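Local coordinates for Di-haem cytochrome c peroxidase family protein (Burkholderia thailandensis E264, PDB 6NX0) that carries two covalently bound c-type hemes and probably acts as a peroxidase and electron-transfer enzyme of the diheme cytochrome c peroxidase family, at residues 108-113 / 130-135; 231-236 / 246-251; 394-399 / 406-411; 429-434 / 440-445. All blocks are in the same frame, centred on the assembly; numbering follows the deposited sequence.

Interaction 1 of 4, residues 108-113 / 130-135; sequences VFFDPA and RAFAPT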
# COMPACT_ATOMS: atom_id res chain seq x y z
N VAL A 108 -10.50 -17.59 -6.07
CA VAL A 108 -9.20 -17.35 -6.70
C VAL A 108 -8.18 -16.96 -5.65
O VAL A 108 -7.04 -17.44 -5.64
CB VAL A 108 -9.34 -16.26 -7.78
CG1 VAL A 108 -7.99 -15.85 -8.32
CG2 VAL A 108 -10.27 -16.73 -8.91
N PHE A 109 -8.56 -16.05 -4.75
CA PHE A 109 -7.63 -15.51 -3.76
C PHE A 109 -7.00 -16.59 -2.89
O PHE A 109 -5.84 -16.46 -2.49
CB PHE A 109 -8.36 -14.51 -2.89
CG PHE A 109 -7.45 -13.61 -2.07
CD1 PHE A 109 -7.03 -13.99 -0.81
CD2 PHE A 109 -7.02 -12.42 -2.59
CE1 PHE A 109 -6.22 -13.15 -0.06
CE2 PHE A 109 -6.21 -11.56 -1.85
CZ PHE A 109 -5.81 -11.93 -0.60
N PHE A 110 -7.74 -17.65 -2.59
CA PHE A 110 -7.26 -18.68 -1.69
C PHE A 110 -6.81 -19.96 -2.41
O PHE A 110 -6.49 -20.94 -1.73
CB PHE A 110 -8.36 -18.99 -0.66
CG PHE A 110 -8.50 -17.91 0.37
CD1 PHE A 110 -7.65 -17.88 1.46
CD2 PHE A 110 -9.42 -16.89 0.22
CE1 PHE A 110 -7.74 -16.86 2.41
CE2 PHE A 110 -9.51 -15.87 1.14
CZ PHE A 110 -8.67 -15.85 2.24
N ASP A 111 -6.71 -19.94 -3.75
CA ASP A 111 -6.38 -21.14 -4.51
C ASP A 111 -4.86 -21.34 -4.56
O ASP A 111 -4.17 -20.57 -5.24
CB ASP A 111 -6.96 -21.04 -5.90
CG ASP A 111 -6.86 -22.34 -6.67
OD1 ASP A 111 -5.98 -23.17 -6.35
OD2 ASP A 111 -7.66 -22.52 -7.60
N PRO A 112 -4.31 -22.35 -3.89
CA PRO A 112 -2.85 -22.55 -3.87
C PRO A 112 -2.31 -23.21 -5.13
O PRO A 112 -1.10 -23.40 -5.24
CB PRO A 112 -2.66 -23.45 -2.64
CG PRO A 112 -3.92 -24.29 -2.63
CD PRO A 112 -5.02 -23.41 -3.13
N ALA A 113 -3.16 -23.57 -6.07
CA ALA A 113 -2.69 -24.13 -7.32
C ALA A 113 -2.16 -23.06 -8.27
O ALA A 113 -1.58 -23.41 -9.30
CB ALA A 113 -3.81 -24.90 -8.02
N ARG A 130 -4.34 -11.31 9.37
CA ARG A 130 -3.51 -10.12 9.63
C ARG A 130 -3.91 -9.01 8.66
O ARG A 130 -3.07 -8.40 8.00
CB ARG A 130 -2.01 -10.45 9.52
CG ARG A 130 -1.05 -9.38 10.11
CD ARG A 130 0.42 -9.70 9.86
NE ARG A 130 0.78 -10.96 10.48
CZ ARG A 130 1.22 -11.10 11.72
NH1 ARG A 130 1.49 -12.31 12.19
NH2 ARG A 130 1.40 -10.05 12.50
N ALA A 131 -5.22 -8.75 8.55
CA ALA A 131 -5.75 -7.64 7.74
C ALA A 131 -5.30 -7.74 6.28
O ALA A 131 -5.14 -6.72 5.59
CB ALA A 131 -5.36 -6.29 8.32
N PHE A 132 -5.11 -8.97 5.80
CA PHE A 132 -4.68 -9.21 4.42
C PHE A 132 -3.34 -8.53 4.14
O PHE A 132 -3.05 -8.14 3.01
CB PHE A 132 -5.78 -8.79 3.44
CG PHE A 132 -7.00 -9.65 3.54
CD1 PHE A 132 -8.00 -9.36 4.46
CD2 PHE A 132 -7.12 -10.79 2.77
CE1 PHE A 132 -9.13 -10.18 4.59
CE2 PHE A 132 -8.23 -11.60 2.86
CZ PHE A 132 -9.24 -11.31 3.79
N ALA A 133 -2.50 -8.45 5.16
CA ALA A 133 -1.10 -8.08 5.07
C ALA A 133 -0.25 -9.32 5.28
O ALA A 133 -0.74 -10.35 5.77
CB ALA A 133 -0.77 -7.03 6.14
N PRO A 134 1.04 -9.29 4.94
CA PRO A 134 1.80 -10.54 4.98
C PRO A 134 2.14 -11.00 6.39
O PRO A 134 2.54 -10.21 7.25
CB PRO A 134 3.06 -10.22 4.17
CG PRO A 134 3.17 -8.76 4.19
CD PRO A 134 1.78 -8.23 4.22
N THR A 135 1.99 -12.30 6.59
CA THR A 135 2.66 -13.00 7.67
C THR A 135 3.90 -13.63 7.04
O THR A 135 3.79 -14.52 6.19
CB THR A 135 1.72 -14.03 8.32
OG1 THR A 135 0.64 -13.32 8.95
CG2 THR A 135 2.46 -14.85 9.33

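Interaction 2 of 4, residues 231-236 / 246-251; sequences AALAGR and ERMVRV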
# COMPACT_ATOMS: atom_id res chain seq x y z
N ALA A 231 -13.57 -24.61 -14.47
CA ALA A 231 -14.97 -24.86 -14.78
C ALA A 231 -15.87 -23.74 -14.27
O ALA A 231 -16.81 -23.33 -14.96
CB ALA A 231 -15.40 -26.22 -14.19
N ALA A 232 -15.61 -23.26 -13.06
CA ALA A 232 -16.36 -22.16 -12.50
C ALA A 232 -16.20 -20.90 -13.34
O ALA A 232 -17.18 -20.20 -13.64
CB ALA A 232 -15.92 -21.90 -11.06
N LEU A 233 -14.97 -20.61 -13.78
CA LEU A 233 -14.76 -19.44 -14.61
C LEU A 233 -15.44 -19.60 -15.96
O LEU A 233 -16.06 -18.66 -16.47
CB LEU A 233 -13.26 -19.17 -14.80
CG LEU A 233 -12.55 -18.74 -13.51
CD1 LEU A 233 -11.05 -18.91 -13.67
CD2 LEU A 233 -12.84 -17.30 -13.12
N ALA A 234 -15.31 -20.77 -16.58
CA ALA A 234 -15.96 -21.02 -17.86
C ALA A 234 -17.48 -20.96 -17.73
O ALA A 234 -18.16 -20.46 -18.63
CB ALA A 234 -15.52 -22.38 -18.39
N GLY A 235 -18.01 -21.44 -16.61
CA GLY A 235 -19.46 -21.38 -16.41
C GLY A 235 -19.98 -19.96 -16.41
O GLY A 235 -21.05 -19.67 -16.96
N ARG A 236 -19.22 -19.04 -15.82
CA ARG A 236 -19.60 -17.65 -15.69
C ARG A 236 -19.22 -16.83 -16.92
O ARG A 236 -19.99 -15.97 -17.36
CB ARG A 236 -18.95 -17.06 -14.44
CG ARG A 236 -19.09 -15.57 -14.24
CD ARG A 236 -20.45 -15.20 -13.75
NE ARG A 236 -20.56 -13.75 -13.64
CZ ARG A 236 -20.92 -13.09 -12.54
NH1 ARG A 236 -20.98 -11.77 -12.57
NH2 ARG A 236 -21.24 -13.74 -11.42
N GLU A 246 -5.27 -14.20 -22.64
CA GLU A 246 -5.53 -12.87 -22.11
C GLU A 246 -6.95 -12.75 -21.57
O GLU A 246 -7.17 -12.05 -20.59
CB GLU A 246 -5.24 -11.81 -23.18
CG GLU A 246 -3.75 -11.66 -23.51
CD GLU A 246 -2.89 -11.42 -22.27
OE1 GLU A 246 -1.89 -12.15 -22.08
OE2 GLU A 246 -3.23 -10.52 -21.49
N ARG A 247 -7.90 -13.47 -22.15
CA ARG A 247 -9.25 -13.52 -21.59
C ARG A 247 -9.24 -14.15 -20.20
O ARG A 247 -9.89 -13.65 -19.26
CB ARG A 247 -10.16 -14.28 -22.56
CG ARG A 247 -11.56 -14.56 -22.08
CD ARG A 247 -12.40 -13.34 -22.00
NE ARG A 247 -13.78 -13.70 -21.68
CZ ARG A 247 -14.68 -12.85 -21.20
NH1 ARG A 247 -14.36 -11.58 -20.97
NH2 ARG A 247 -15.90 -13.29 -20.92
N MET A 248 -8.49 -15.23 -20.03
CA MET A 248 -8.37 -15.84 -18.71
C MET A 248 -7.87 -14.82 -17.69
O MET A 248 -8.43 -14.69 -16.59
CB MET A 248 -7.46 -17.06 -18.76
CG MET A 248 -7.17 -17.72 -17.38
SD MET A 248 -8.64 -18.29 -16.49
CE MET A 248 -8.82 -19.93 -17.20
N VAL A 249 -6.81 -14.10 -18.03
CA VAL A 249 -6.27 -13.13 -17.07
C VAL A 249 -7.29 -12.03 -16.79
O VAL A 249 -7.46 -11.60 -15.64
CB VAL A 249 -4.93 -12.55 -17.59
CG1 VAL A 249 -4.43 -11.43 -16.67
CG2 VAL A 249 -3.90 -13.63 -17.72
N ARG A 250 -7.99 -11.58 -17.82
CA ARG A 250 -8.96 -10.51 -17.63
C ARG A 250 -10.09 -10.95 -16.70
O ARG A 250 -10.51 -10.19 -15.84
CB ARG A 250 -9.53 -10.04 -18.96
CG ARG A 250 -8.55 -9.15 -19.73
CD ARG A 250 -9.23 -8.37 -20.84
NE ARG A 250 -9.97 -9.25 -21.75
CZ ARG A 250 -9.44 -9.85 -22.81
NH1 ARG A 250 -8.16 -9.67 -23.12
NH2 ARG A 250 -10.20 -10.63 -23.56
N VAL A 251 -10.58 -12.18 -16.85
CA VAL A 251 -11.73 -12.54 -16.02
C VAL A 251 -11.29 -12.91 -14.61
O VAL A 251 -12.06 -12.70 -13.66
CB VAL A 251 -12.58 -13.66 -16.67
CG1 VAL A 251 -13.04 -13.21 -18.05
CG2 VAL A 251 -11.85 -14.97 -16.71

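Interaction 3 of 4, residues 394-399 / 406-411; sequences VAFYNT and RWYHGR. With HEC (heme c), chain C.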
# COMPACT_ATOMS: atom_id res chain seq x y z
N VAL A 394 7.78 5.69 13.02
CA VAL A 394 7.35 7.02 13.43
C VAL A 394 8.55 7.89 13.81
O VAL A 394 8.64 9.07 13.42
CB VAL A 394 6.35 6.89 14.60
CG1 VAL A 394 5.97 8.27 15.16
CG2 VAL A 394 5.11 6.12 14.17
N ALA A 395 9.48 7.34 14.59
CA ALA A 395 10.65 8.09 15.03
C ALA A 395 11.50 8.58 13.85
O ALA A 395 12.13 9.63 13.93
CB ALA A 395 11.50 7.23 15.96
N PHE A 396 11.49 7.84 12.74
CA PHE A 396 12.24 8.24 11.55
C PHE A 396 11.87 9.66 11.13
O PHE A 396 12.75 10.45 10.77
CB PHE A 396 11.95 7.24 10.42
CG PHE A 396 12.39 7.69 9.06
CD1 PHE A 396 13.73 7.61 8.69
CD2 PHE A 396 11.47 8.20 8.14
CE1 PHE A 396 14.13 8.03 7.44
CE2 PHE A 396 11.90 8.62 6.89
CZ PHE A 396 13.20 8.53 6.56
N TYR A 397 10.59 9.99 11.15
CA TYR A 397 10.16 11.33 10.74
C TYR A 397 10.77 12.40 11.63
O TYR A 397 11.09 13.49 11.15
CB TYR A 397 8.65 11.45 10.78
CG TYR A 397 7.97 10.68 9.69
CD1 TYR A 397 7.81 11.23 8.43
CD2 TYR A 397 7.46 9.41 9.93
CE1 TYR A 397 7.17 10.53 7.43
CE2 TYR A 397 6.81 8.71 8.94
CZ TYR A 397 6.68 9.27 7.69
OH TYR A 397 6.04 8.61 6.70
N ASN A 398 10.94 12.10 12.91
CA ASN A 398 11.36 13.13 13.84
C ASN A 398 12.84 13.49 13.69
O ASN A 398 13.21 14.66 13.88
CB ASN A 398 11.07 12.69 15.27
CG ASN A 398 11.10 13.83 16.24
OD1 ASN A 398 10.69 14.95 15.93
ND2 ASN A 398 11.58 13.55 17.47
N THR A 399 13.72 12.53 13.39
CA THR A 399 15.15 12.83 13.37
C THR A 399 15.86 12.43 12.08
O THR A 399 17.09 12.46 12.03
CB THR A 399 15.87 12.22 14.59
OG1 THR A 399 15.75 10.80 14.64
CG2 THR A 399 15.33 12.83 15.89
N ARG A 406 22.06 8.38 12.19
CA ARG A 406 21.34 7.36 12.95
C ARG A 406 20.52 6.46 12.02
O ARG A 406 20.38 5.26 12.28
CB ARG A 406 20.42 8.02 13.98
CG ARG A 406 19.38 7.13 14.69
CD ARG A 406 18.50 7.96 15.63
NE ARG A 406 17.35 7.23 16.18
CZ ARG A 406 16.43 7.76 16.99
NH1 ARG A 406 16.51 9.03 17.37
NH2 ARG A 406 15.42 7.01 17.44
N TRP A 407 20.00 7.03 10.94
CA TRP A 407 19.06 6.34 10.08
C TRP A 407 19.72 5.76 8.84
O TRP A 407 19.30 4.70 8.38
CB TRP A 407 17.93 7.29 9.66
CG TRP A 407 17.18 7.74 10.87
CD1 TRP A 407 17.30 8.94 11.51
CD2 TRP A 407 16.24 6.97 11.63
NE1 TRP A 407 16.49 8.96 12.62
CE2 TRP A 407 15.83 7.77 12.71
CE3 TRP A 407 15.71 5.69 11.50
CZ2 TRP A 407 14.90 7.33 13.65
CZ3 TRP A 407 14.78 5.26 12.42
CH2 TRP A 407 14.38 6.08 13.49
N TYR A 408 20.74 6.43 8.31
CA TYR A 408 21.32 6.06 7.03
C TYR A 408 22.66 5.36 7.20
O TYR A 408 23.60 5.58 6.43
CB TYR A 408 21.42 7.28 6.13
CG TYR A 408 20.07 7.90 5.83
CD1 TYR A 408 19.04 7.15 5.24
CD2 TYR A 408 19.80 9.23 6.15
CE1 TYR A 408 17.79 7.70 4.98
CE2 TYR A 408 18.57 9.79 5.90
CZ TYR A 408 17.56 9.03 5.30
OH TYR A 408 16.35 9.59 5.05
N HIS A 409 22.73 4.50 8.21
CA HIS A 409 23.87 3.61 8.42
C HIS A 409 25.16 4.42 8.43
O HIS A 409 26.16 4.07 7.79
CB HIS A 409 23.87 2.50 7.36
CG HIS A 409 22.55 1.79 7.24
ND1 HIS A 409 21.67 2.01 6.19
CD2 HIS A 409 21.94 0.88 8.05
CE1 HIS A 409 20.59 1.26 6.35
NE2 HIS A 409 20.73 0.57 7.47
N GLY A 410 25.12 5.55 9.15
CA GLY A 410 26.28 6.39 9.35
C GLY A 410 26.49 7.52 8.35
O GLY A 410 27.36 8.38 8.58
N ARG A 411 25.75 7.56 7.25
CA ARG A 411 25.93 8.59 6.23
C ARG A 411 25.21 9.87 6.65
O ARG A 411 24.29 9.84 7.48
CB ARG A 411 25.41 8.10 4.87
CG ARG A 411 25.69 6.61 4.57
CD ARG A 411 26.62 6.39 3.39
NE ARG A 411 26.03 6.78 2.11
CZ ARG A 411 25.70 5.94 1.13
NH1 ARG A 411 25.90 4.62 1.24
NH2 ARG A 411 25.17 6.42 0.02
FE HEC C . 4.08 8.68 6.54
CHA HEC C . 4.78 5.60 5.21
CHB HEC C . 3.52 7.24 9.61
CHC HEC C . 4.03 11.78 8.02
CHD HEC C . 4.26 10.13 3.46
NA HEC C . 4.09 6.78 7.25
C1A HEC C . 4.36 5.65 6.51
C2A HEC C . 4.36 4.53 7.42
C3A HEC C . 3.91 4.97 8.60
C4A HEC C . 3.74 6.40 8.53
CMA HEC C . 3.82 4.19 9.90
CAA HEC C . 4.58 3.06 7.01
CBA HEC C . 3.27 2.40 6.62
CGA HEC C . 3.39 0.99 6.08
O1A HEC C . 2.33 0.50 5.60
O2A HEC C . 4.52 0.48 5.87
NB HEC C . 3.80 9.39 8.41
C1B HEC C . 3.53 8.61 9.54
C2B HEC C . 3.38 9.50 10.68
C3B HEC C . 3.58 10.75 10.27
C4B HEC C . 3.81 10.70 8.83
CMB HEC C . 2.98 9.02 12.10
CAB HEC C . 3.66 12.05 11.11
CBB HEC C . 4.79 11.94 12.16
NC HEC C . 4.06 10.58 5.87
C1C HEC C . 4.11 11.72 6.65
C2C HEC C . 4.18 12.85 5.77
C3C HEC C . 4.15 12.41 4.51
C4C HEC C . 4.11 10.97 4.54
CMC HEC C . 4.19 14.30 6.31
CAC HEC C . 3.95 13.25 3.23
CBC HEC C . 5.16 14.19 3.08
ND HEC C . 4.40 7.97 4.68
C1D HEC C . 4.45 8.78 3.54
C2D HEC C . 4.93 7.97 2.45
C3D HEC C . 5.18 6.62 2.99
C4D HEC C . 4.78 6.67 4.37
CMD HEC C . 5.17 8.40 1.01
CAD HEC C . 5.74 5.41 2.23
CBD HEC C . 7.26 5.51 2.25
CGD HEC C . 7.89 4.20 1.86
O1D HEC C . 7.17 3.18 1.78
O2D HEC C . 9.15 4.16 1.80

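Interaction 4 of 4, residues 429-434 / 440-445; sequences STPMNR and PAMTDA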
# COMPACT_ATOMS: atom_id res chain seq x y z
N SER A 429 8.75 19.64 4.28
CA SER A 429 7.57 19.35 5.09
C SER A 429 8.01 19.13 6.53
O SER A 429 8.94 18.36 6.78
CB SER A 429 6.83 18.10 4.59
OG SER A 429 6.11 18.31 3.38
N THR A 430 7.36 19.80 7.49
CA THR A 430 7.52 19.41 8.88
C THR A 430 7.17 17.92 9.01
O THR A 430 6.20 17.48 8.39
CB THR A 430 6.62 20.25 9.79
OG1 THR A 430 7.06 21.62 9.78
CG2 THR A 430 6.60 19.75 11.27
N PRO A 431 7.90 17.13 9.82
CA PRO A 431 9.04 17.43 10.70
C PRO A 431 10.40 17.14 10.06
O PRO A 431 11.41 17.14 10.73
CB PRO A 431 8.78 16.52 11.90
CG PRO A 431 8.19 15.29 11.26
CD PRO A 431 7.36 15.78 10.10
N MET A 432 10.41 16.93 8.74
CA MET A 432 11.62 16.54 8.02
C MET A 432 12.39 17.75 7.48
O MET A 432 13.16 17.61 6.51
CB MET A 432 11.25 15.61 6.87
CG MET A 432 10.48 14.34 7.28
SD MET A 432 9.75 13.40 5.87
CE MET A 432 9.36 14.67 4.69
N ASN A 433 12.22 18.93 8.09
CA ASN A 433 12.74 20.19 7.57
C ASN A 433 13.65 20.90 8.57
O ASN A 433 13.81 22.12 8.52
CB ASN A 433 11.60 21.11 7.15
CG ASN A 433 10.62 21.42 8.30
OD1 ASN A 433 10.72 20.85 9.38
ND2 ASN A 433 9.66 22.29 8.03
N ARG A 434 14.26 20.15 9.49
CA ARG A 434 15.12 20.70 10.53
C ARG A 434 16.54 20.20 10.36
O ARG A 434 16.80 18.99 10.44
CB ARG A 434 14.59 20.33 11.91
CG ARG A 434 13.20 20.83 12.12
CD ARG A 434 12.80 20.72 13.55
NE ARG A 434 11.55 21.43 13.78
CZ ARG A 434 11.27 22.11 14.88
NH1 ARG A 434 12.16 22.21 15.86
NH2 ARG A 434 10.11 22.70 14.99
N PRO A 440 14.80 18.50 17.16
CA PRO A 440 13.69 17.92 16.40
C PRO A 440 12.35 18.52 16.81
O PRO A 440 12.18 19.08 17.90
CB PRO A 440 13.77 16.42 16.74
CG PRO A 440 14.52 16.35 17.99
CD PRO A 440 15.48 17.49 17.98
N ALA A 441 11.37 18.36 15.91
CA ALA A 441 10.05 18.93 16.13
C ALA A 441 9.35 18.34 17.35
O ALA A 441 8.55 19.02 17.99
CB ALA A 441 9.17 18.74 14.89
N MET A 442 9.61 17.06 17.66
CA MET A 442 8.88 16.32 18.69
C MET A 442 9.82 15.72 19.73
O MET A 442 11.00 15.50 19.48
CB MET A 442 8.05 15.22 18.04
CG MET A 442 6.88 15.74 17.29
SD MET A 442 5.88 14.46 16.56
CE MET A 442 6.93 13.91 15.25
N THR A 443 9.26 15.43 20.91
CA THR A 443 9.98 14.70 21.94
C THR A 443 9.76 13.20 21.77
O THR A 443 8.88 12.76 21.04
CB THR A 443 9.50 15.10 23.32
OG1 THR A 443 8.13 14.72 23.41
CG2 THR A 443 9.62 16.61 23.52
N ASP A 444 10.52 12.41 22.53
CA ASP A 444 10.27 10.97 22.49
C ASP A 444 8.89 10.63 23.06
O ASP A 444 8.23 9.70 22.58
CB ASP A 444 11.39 10.22 23.23
CG ASP A 444 12.62 10.04 22.37
OD1 ASP A 444 12.46 9.70 21.17
OD2 ASP A 444 13.74 10.24 22.88
N ALA A 445 8.40 11.41 24.03
CA ALA A 445 7.04 11.19 24.51
C ALA A 445 6.01 11.46 23.41
O ALA A 445 4.99 10.77 23.31
CB ALA A 445 6.77 12.08 25.73
O HOH W 1 12.11 17.15 13.47
O HOH W 2 11.07 21.89 18.41

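Interaction 1 of 4, residues 108-113 / 130-135
Phe132 meets Phe109 and Phe110 together, and these three rings make up the whole contact between the C-terminal end of helix 99-109 and the loop 130-135. Of the 96 Å² buried, Phe132 contributes 51 Å² and Phe109 30 Å². Atoms CD2 and CE2 of the Phe132 ring do the touching: CD2 lies 3.8 Å from Phe109 CZ, and Phe109 CE1 sits in the plane of the Phe132 ring, at its edge. The Phe109 and Phe132 planes are inclined to each other at 69°, with centroids 5.7 Å apart. Phe109 has CG anti to its backbone N (chi1 -165°), which carries the ring off the helix toward the loop. Phe110, the first residue past the helix, arrives more loosely, its CZ 4.3 Å from Phe132 CE2, while Phe109 CD1 lies over one face of its ring.

The cluster belongs to the wall of the first heme site. Phe109 also packs on Cys122, which is bonded to that heme, and on the iron ligand His126, and takes part in an edge-to-face pair with Tyr259 of helix 245-260. Cohesion between the segments is wholly apolar. Separately, the Phe132 carbonyl that accepts from His126 ND1 is well placed to steady the imidazole and may make it a stronger iron donor.

Interaction 2 of 4, residues 231-236 / 246-251
Leu233 CD1 touches Met248 SD at 3.8 Å, the closest approach between the helical segments 231-236 and 246-251. Val251 is the other first-shell partner: the second branch of the leucine, CD2, approaches Val251 CG2 at a looser 4.4 Å. One leucine thus divides its two methyls between residues three apart on the partner helix and accounts for 60 of the 115 Å² buried.

The two longer side chains meet at about a right angle. Met248 leaves its backbone with CG anti to N (chi1 175°), then bends at chi2 and chi3, which turns the sulfur toward Leu233. Val251 needs no such detour: its CB already points at the facing helix, and the closest CA pair is Leu233 and Val251, 7.7 Å apart.

Further out, Ile224 of helix 217-225 packs on both Leu233 and Met248, and Leu104 of helix 99-109 adds to the cover of Leu233. Near the connection between the helices, Arg247 NH2 donates to Phe237 O, while Val251 CG1 lies over the centre of the Arg247 guanidinium, 3.5 Å from its plane. Between these segments the contact is apolar, thioether and methyl groups buried together, while a polar tie, Arg247 to Phe237 O, lies beside the connection.

Interaction 3 of 4, residues 394-399 / 406-411
Trp407 and Thr399 share the single hydrogen bond between helix 390-399 and segment 406-411. The indole NE1 donates to Thr399 OG1 over 2.8 Å at 160°, and the oxygen lies in the indole plane. With chi1 at 60°, OG1 stands between the backbone N and the carbonyl carbon of its own residue, facing the indole. Arg406 NH1 comes within 3.3 Å of the same oxygen, Thr399 OG1, but the angle is too poor for a bond.

Aromatic contacts come next. Phe396 sends its edge toward the five-membered ring of Trp407, with planes at 89° and centroids 5.6 Å apart, a T-shaped pair. Its CA makes a CH-pi contact with the six-membered ring, 3.7 Å from the centroid. The opposite face of the indole is lined by Arg406 CG, so the tryptophan is sandwiched between helix backbone and arginine. Tyr408 OH reaches the edge of Phe396, 3.6 Å from CE1, and is hydrogen-bonded to Ala328 O.

Apolar contact is completed by Ala395 CB, 4.0 Å from Trp407 CH2.

Metal coordination belongs to the other side of the helix. Tyr397 OH binds the iron of the second heme at 2.0 Å, opposite His305, a tyrosine-histidine pair of axial ligands. Trp407 therefore clamps the face of helix 390-399 that looks away from the porphyrin, and its one polar hydrogen, held in plane by threonine, together with the packing on its faces, limits the rotation of the indole against the helix that carries the iron ligand.

Interaction 4 of 4, residues 429-434 / 440-445
Pro431, preceded by a cis peptide bond, packs on Ala441 in the loop that leads into helix 444-455, the C-terminal helix of the second cytochrome c-like region. The N-cap of that helix is Thr443.

In the tight part, Ala441 is held between Pro431 CB and the Arg434 side chain. Ala441 CB sits 3.7 Å from Pro431 CB. Arg434 runs extended from CG to NE, which lays its guanidinium flat over the Ala441 backbone: Ala441 CA is 3.6 Å from the guanidinium plane, above its centre. This is a face contact and not a bond. Covered by both neighbours, Ala441 gives up 67 Å² to the contact, more than any other residue of either segment. Met442 adds a looser touch, its CE 4.4 Å from Pro431 CG. Beyond lies the second heme: Pro431 also packs on the iron ligand Tyr397, and the Met442 side chain approaches the porphyrin.

The loose, wet side begins at the polar end of Arg434. NH1 turns to Pro439, whose carbonyl accepts from it; Pro440 O, 3.7 Å from Arg434 NH1, is reached through a water that NH1 binds only weakly.

Water also replaces direct backbone pairing between Pro431 and Ala441. Although the CA atoms of these two residues are 5.7 Å apart, their polar groups meet through a single molecule. It donates to Pro431 O and accepts from Ala441 N, each leg 2.8 Å long.

Interactions 1 and 2 belong to the region of the first heme, and helix 245-260 connects them: it carries Met248 and Val251 of interaction 2, while its Tyr259 packs on the phenylalanines of interaction 1. Both are buried and apolar, but interaction 1 lies against the heme site and interaction 2 farther out, its centre about 27 Å from the chain centre. Interactions 3 and 4 lie around the second heme and touch each other, Asn398 ND2 being 2.9 Å from Met442 O. Interaction 3 is buried and adds a hydrogen bond to its aromatic packing; interaction 4, only partly buried, combines proline-alanine packing with a flat-lying arginine and bridging waters.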